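Local coordinates for protein glutathione transferase gst1-6 (Anopheles dirus, PDB 1V2A) that probably conjugates glutathione to electrophilic compounds with loss of halide, as a homodimeric Delta-class glutathione transferase of a mosquito, at residues L69-V72 / E73-K77; H169-E172 / P173-H176. All coordinates share one frame; numbering follows the deposited sequence.

Contact 1 and contact 2 are both local and lie on opposite sides of the chain's centre, with nearest atoms about 22 Å apart. Contact 1 (69-72 with 73-77) is the C-terminal end of helix 64-75 in the thioredoxin-like N-terminal domain. It is partly buried and lies against the sheet, helix 13-22 and the second subunit. Contact 2 (169-172 with 173-176) is a surface turn that leads into helix 175-185 of the helical C-terminal domain. The two share no helix or strand. Contact 1 relies on repeated helical backbone bonds, a threonine hydroxyl and two tyrosine rings. Contact 2 has a single turn bond, two prolines and one buried phenylalanine.

Contact 1 of 2, residues L69-V72 / E73-K77; sequences LYLV and ETYAK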
ATOM      1  N   LEU B  69      -6.531   6.502   8.034  1.00 27.88           N
ATOM      2  CA  LEU B  69      -7.821   5.817   8.095  1.00 30.54           C
ATOM      3  C   LEU B  69      -8.318   5.590   9.524  1.00 28.99           C
ATOM      4  O   LEU B  69      -9.520   5.556   9.773  1.00 27.11           O
ATOM      5  CB  LEU B  69      -7.742   4.482   7.359  1.00 31.62           C
ATOM      6  CG  LEU B  69      -7.350   4.550   5.883  1.00 32.35           C
ATOM      7  CD1 LEU B  69      -7.437   3.145   5.297  1.00 34.69           C
ATOM      8  CD2 LEU B  69      -8.271   5.499   5.129  1.00 32.41           C
ATOM      9  N   TYR B  70      -7.389   5.435  10.457  1.00 26.77           N
ATOM     10  CA  TYR B  70      -7.736   5.233  11.852  1.00 28.17           C
ATOM     11  C   TYR B  70      -8.341   6.503  12.471  1.00 26.54           C
ATOM     12  O   TYR B  70      -9.385   6.449  13.116  1.00 28.32           O
ATOM     13  CB  TYR B  70      -6.488   4.828  12.644  1.00 28.00           C
ATOM     14  CG  TYR B  70      -6.682   4.847  14.144  1.00 30.92           C
ATOM     15  CD1 TYR B  70      -7.266   3.771  14.807  1.00 30.84           C
ATOM     16  CD2 TYR B  70      -6.283   5.948  14.901  1.00 32.46           C
ATOM     17  CE1 TYR B  70      -7.441   3.788  16.193  1.00 33.98           C
ATOM     18  CE2 TYR B  70      -6.458   5.977  16.285  1.00 33.54           C
ATOM     19  CZ  TYR B  70      -7.033   4.898  16.923  1.00 33.96           C
ATOM     20  OH  TYR B  70      -7.184   4.918  18.289  1.00 36.23           O
ATOM     21  N   LEU B  71      -7.674   7.636  12.268  1.00 24.89           N
ATOM     22  CA  LEU B  71      -8.118   8.917  12.810  1.00 26.83           C
ATOM     23  C   LEU B  71      -9.474   9.348  12.270  1.00 28.64           C
ATOM     24  O   LEU B  71     -10.314   9.857  13.016  1.00 29.22           O
ATOM     25  CB  LEU B  71      -7.091  10.016  12.507  1.00 22.98           C
ATOM     26  CG  LEU B  71      -5.743   9.957  13.237  1.00 26.90           C
ATOM     27  CD1 LEU B  71      -4.838  11.047  12.697  1.00 25.94           C
ATOM     28  CD2 LEU B  71      -5.932  10.137  14.731  1.00 26.29           C
ATOM     29  N   VAL B  72      -9.677   9.161  10.969  1.00 26.70           N
ATOM     30  CA  VAL B  72     -10.933   9.533  10.348  1.00 28.31           C
ATOM     31  C   VAL B  72     -12.066   8.719  10.972  1.00 31.05           C
ATOM     32  O   VAL B  72     -13.052   9.284  11.448  1.00 29.89           O
ATOM     33  CB  VAL B  72     -10.907   9.270   8.821  1.00 27.08           C
ATOM     34  CG1 VAL B  72     -12.250   9.633   8.212  1.00 27.19           C
ATOM     35  CG2 VAL B  72      -9.802  10.072   8.172  1.00 24.18           C
ATOM     36  N   GLU B  73     -11.914   7.396  10.977  1.00 31.22           N
ATOM     37  CA  GLU B  73     -12.930   6.502  11.532  1.00 34.66           C
ATOM     38  C   GLU B  73     -13.188   6.819  12.994  1.00 34.79           C
ATOM     39  O   GLU B  73     -14.330   6.842  13.440  1.00 36.81           O
ATOM     40  CB  GLU B  73     -12.496   5.030  11.390  1.00 34.61           C
ATOM     41  CG  GLU B  73     -12.098   4.641   9.956  1.00 36.30           C
ATOM     42  CD  GLU B  73     -11.928   3.141   9.745  1.00 34.65           C
ATOM     43  OE1 GLU B  73     -11.135   2.497  10.469  1.00 35.54           O
ATOM     44  OE2 GLU B  73     -12.594   2.610   8.837  1.00 36.57           O
ATOM     45  N   THR B  74     -12.118   7.082  13.734  1.00 35.03           N
ATOM     46  CA  THR B  74     -12.222   7.394  15.153  1.00 33.46           C
ATOM     47  C   THR B  74     -12.703   8.811  15.487  1.00 35.82           C
ATOM     48  O   THR B  74     -13.520   8.990  16.396  1.00 34.74           O
ATOM     49  CB  THR B  74     -10.867   7.192  15.857  1.00 31.72           C
ATOM     50  OG1 THR B  74     -10.393   5.861  15.619  1.00 29.99           O
ATOM     51  CG2 THR B  74     -11.010   7.400  17.348  1.00 30.67           C
ATOM     52  N   TYR B  75     -12.215   9.813  14.759  1.00 36.37           N
ATOM     53  CA  TYR B  75     -12.579  11.192  15.070  1.00 37.03           C
ATOM     54  C   TYR B  75     -13.395  12.005  14.071  1.00 38.66           C
ATOM     55  O   TYR B  75     -13.913  13.065  14.422  1.00 40.64           O
ATOM     56  CB  TYR B  75     -11.308  11.962  15.434  1.00 35.86           C
ATOM     57  CG  TYR B  75     -10.586  11.354  16.608  1.00 37.60           C
ATOM     58  CD1 TYR B  75     -11.172  11.337  17.871  1.00 38.15           C
ATOM     59  CD2 TYR B  75      -9.345  10.746  16.451  1.00 37.25           C
ATOM     60  CE1 TYR B  75     -10.546  10.727  18.947  1.00 39.82           C
ATOM     61  CE2 TYR B  75      -8.707  10.133  17.522  1.00 40.26           C
ATOM     62  CZ  TYR B  75      -9.317  10.125  18.769  1.00 39.88           C
ATOM     63  OH  TYR B  75      -8.709   9.508  19.836  1.00 39.86           O
ATOM     64  N   ALA B  76     -13.521  11.529  12.838  1.00 41.53           N
ATOM     65  CA  ALA B  76     -14.287  12.271  11.839  1.00 42.92           C
ATOM     66  C   ALA B  76     -15.766  12.346  12.181  1.00 44.98           C
ATOM     67  O   ALA B  76     -16.427  11.326  12.366  1.00 48.04           O
ATOM     68  CB  ALA B  76     -14.114  11.643  10.469  1.00 43.15           C
ATOM     69  N   LYS B  77     -16.277  13.569  12.264  1.00 47.21           N
ATOM     70  CA  LYS B  77     -17.682  13.815  12.562  1.00 48.66           C
ATOM     71  C   LYS B  77     -18.500  13.474  11.318  1.00 48.75           C
ATOM     72  O   LYS B  77     -19.727  13.372  11.368  1.00 50.01           O
ATOM     73  CB  LYS B  77     -17.876  15.289  12.943  1.00 49.72           C
ATOM     74  CG  LYS B  77     -19.318  15.783  12.928  1.00 53.35           C
ATOM     75  CD  LYS B  77     -20.197  15.013  13.908  1.00 54.59           C
ATOM     76  CE  LYS B  77     -21.647  15.471  13.831  1.00 54.30           C
ATOM     77  NZ  LYS B  77     -22.207  15.317  12.460  1.00 55.02           N
TER
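Tyr-70 and Thr-74 meet one turn apart near the C-terminal end of helix 64-75, in the thioredoxin-like domain. Thr-74 OG1 sits over the centre of one face of the Tyr-70 ring, 3.6 Å above its plane. Thr-74 OG1 also gives its hydrogen to Tyr-70 O, at 2.8 Å. The backbone Thr-74 N donates to Tyr-70 O as well, at 2.9 Å. Two bonds grip this oxygen, and their donors come from opposite faces of the carbonyl plane. With chi1 at 169°, the Tyr-70 ring swings to the carbonyl side of its own residue, which brings one face under Thr-74 OG1, although the CB itself points away.

Glu-73 OE2 forms a salt bridge with Arg-89 of the second subunit, which joins this helix to the other half of the dimer. Further along, Tyr-75 N donates to Leu-71 O at 2.6 Å. Ala-76 then leaves the helix. Tyr-75 OH is hydrogen-bonded to Asp-56, at the end of strand 53-56. Thr-74 CG2 lies over one face of the Tyr-75 ring. Leu-71 CD2 touches the edge of that ring, in its plane, 3.9 Å from Tyr-75 CD2.

Contact 2 of 2, residues H169-E172 / P173-H176; sequences HDLE and PFPH
Leu-171 to Phe-174 form a type I beta turn, closed by Phe-174 N donating to Leu-171 O at 2.7 Å with an N-H...O angle of 152°. The turn leads into helix 175-185 of the C-terminal domain, with Phe-174 at the N-cap position and Pro-175 as the first helical residue.

Phe-174 is the buried side chain here. A chi1 of -54° sets Phe-174 CG beside its own backbone N, which brings the ring edge against Leu-171 CA. Leu-171 CA is in the ring plane, 4.0 Å from Phe-174 CD1. The leucine side chain makes a looser contact, with Leu-171 CD2 4.4 Å from the same Phe-174 CD1. Beyond the turn, the ring packs on Leu-132, Asp-133 and Glu-136 of helix 122-141.

The outer side of the turn is exposed. Glu-172 N makes a weak hydrogen bond to Asp-170 OD1 at 3.3 Å. Glu-172 O accepts a hydrogen bond from Arg-178, one turn into the helix. The side chains of Asp-170 and Pro-173 also meet at an oblique angle, in a close contact where the carboxylate oxygen Asp-170 OD2 comes within 2.9 Å of Pro-173 CD.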
ATOM      1  N   HIS B 169      11.420  18.328 -10.426  1.00 41.31           N
ATOM      2  CA  HIS B 169      10.690  17.671 -11.498  1.00 40.47           C
ATOM      3  C   HIS B 169       9.659  18.631 -12.075  1.00 41.41           C
ATOM      4  O   HIS B 169       8.830  19.173 -11.348  1.00 40.27           O
ATOM      5  CB  HIS B 169       9.984  16.420 -10.974  1.00 37.43           C
ATOM      6  CG  HIS B 169       9.539  15.488 -12.056  1.00 35.37           C
ATOM      7  ND1 HIS B 169      10.369  14.530 -12.600  1.00 33.88           N
ATOM      8  CD2 HIS B 169       8.364  15.390 -12.720  1.00 32.70           C
ATOM      9  CE1 HIS B 169       9.723  13.883 -13.554  1.00 34.22           C
ATOM     10  NE2 HIS B 169       8.504  14.385 -13.646  1.00 34.56           N
ATOM     11  N   ASP B 170       9.709  18.830 -13.387  1.00 43.97           N
ATOM     12  CA  ASP B 170       8.787  19.736 -14.057  1.00 47.55           C
ATOM     13  C   ASP B 170       7.372  19.177 -14.175  1.00 47.77           C
ATOM     14  O   ASP B 170       7.161  18.120 -14.766  1.00 49.04           O
ATOM     15  CB  ASP B 170       9.315  20.078 -15.453  1.00 48.68           C
ATOM     16  CG  ASP B 170       8.379  20.997 -16.219  1.00 50.93           C
ATOM     17  OD1 ASP B 170       8.099  22.107 -15.718  1.00 48.82           O
ATOM     18  OD2 ASP B 170       7.925  20.605 -17.320  1.00 51.31           O
ATOM     19  N   LEU B 171       6.407  19.899 -13.619  1.00 48.34           N
ATOM     20  CA  LEU B 171       5.007  19.492 -13.667  1.00 48.23           C
ATOM     21  C   LEU B 171       4.272  20.255 -14.762  1.00 49.63           C
ATOM     22  O   LEU B 171       3.057  20.134 -14.908  1.00 50.18           O
ATOM     23  CB  LEU B 171       4.326  19.758 -12.323  1.00 46.94           C
ATOM     24  CG  LEU B 171       4.871  19.021 -11.101  1.00 46.55           C
ATOM     25  CD1 LEU B 171       3.992  19.320  -9.891  1.00 45.32           C
ATOM     26  CD2 LEU B 171       4.902  17.533 -11.378  1.00 45.71           C
ATOM     27  N   GLU B 172       5.019  21.046 -15.526  1.00 50.11           N
ATOM     28  CA  GLU B 172       4.443  21.829 -16.609  1.00 49.80           C
ATOM     29  C   GLU B 172       3.587  20.950 -17.508  1.00 47.29           C
ATOM     30  O   GLU B 172       2.491  21.341 -17.910  1.00 49.05           O
ATOM     31  CB  GLU B 172       5.552  22.481 -17.440  1.00 51.63           C
ATOM     32  CG  GLU B 172       5.067  23.481 -18.483  1.00 54.89           C
ATOM     33  CD  GLU B 172       4.247  22.843 -19.587  1.00 56.34           C
ATOM     34  OE1 GLU B 172       4.727  21.853 -20.178  1.00 57.82           O
ATOM     35  OE2 GLU B 172       3.130  23.334 -19.869  1.00 57.84           O
ATOM     36  N   PRO B 173       4.076  19.746 -17.842  1.00 44.37           N
ATOM     37  CA  PRO B 173       3.298  18.857 -18.704  1.00 41.72           C
ATOM     38  C   PRO B 173       2.059  18.262 -18.042  1.00 40.48           C
ATOM     39  O   PRO B 173       1.252  17.615 -18.701  1.00 39.08           O
ATOM     40  CB  PRO B 173       4.315  17.801 -19.112  1.00 42.64           C
ATOM     41  CG  PRO B 173       5.212  17.730 -17.916  1.00 44.21           C
ATOM     42  CD  PRO B 173       5.404  19.176 -17.558  1.00 44.03           C
ATOM     43  N   PHE B 174       1.899  18.488 -16.742  1.00 40.69           N
ATOM     44  CA  PHE B 174       0.740  17.958 -16.034  1.00 39.59           C
ATOM     45  C   PHE B 174      -0.198  19.060 -15.541  1.00 38.90           C
ATOM     46  O   PHE B 174      -0.147  19.468 -14.385  1.00 39.26           O
ATOM     47  CB  PHE B 174       1.205  17.073 -14.875  1.00 39.98           C
ATOM     48  CG  PHE B 174       2.155  15.983 -15.297  1.00 38.47           C
ATOM     49  CD1 PHE B 174       3.530  16.199 -15.297  1.00 39.71           C
ATOM     50  CD2 PHE B 174       1.671  14.757 -15.746  1.00 39.18           C
ATOM     51  CE1 PHE B 174       4.411  15.214 -15.740  1.00 35.53           C
ATOM     52  CE2 PHE B 174       2.537  13.770 -16.189  1.00 36.45           C
ATOM     53  CZ  PHE B 174       3.911  13.998 -16.187  1.00 38.61           C
ATOM     54  N   PRO B 175      -1.070  19.558 -16.437  1.00 38.23           N
ATOM     55  CA  PRO B 175      -2.057  20.613 -16.198  1.00 38.73           C
ATOM     56  C   PRO B 175      -3.055  20.346 -15.077  1.00 38.22           C
ATOM     57  O   PRO B 175      -3.199  21.153 -14.155  1.00 39.45           O
ATOM     58  CB  PRO B 175      -2.752  20.738 -17.550  1.00 39.29           C
ATOM     59  CG  PRO B 175      -1.661  20.429 -18.503  1.00 38.54           C
ATOM     60  CD  PRO B 175      -1.026  19.222 -17.871  1.00 38.45           C
ATOM     61  N   HIS B 176      -3.750  19.218 -15.166  1.00 37.09           N
ATOM     62  CA  HIS B 176      -4.752  18.876 -14.167  1.00 35.06           C
ATOM     63  C   HIS B 176      -4.166  18.636 -12.788  1.00 32.62           C
ATOM     64  O   HIS B 176      -4.819  18.911 -11.781  1.00 32.33           O
ATOM     65  CB  HIS B 176      -5.569  17.676 -14.633  1.00 35.58           C
ATOM     66  CG  HIS B 176      -6.234  17.892 -15.956  1.00 38.79           C
ATOM     67  ND1 HIS B 176      -5.593  17.677 -17.157  1.00 38.68           N
ATOM     68  CD2 HIS B 176      -7.474  18.341 -16.268  1.00 39.77           C
ATOM     69  CE1 HIS B 176      -6.408  17.981 -18.151  1.00 39.38           C
ATOM     70  NE2 HIS B 176      -7.557  18.386 -17.637  1.00 38.81           N
TER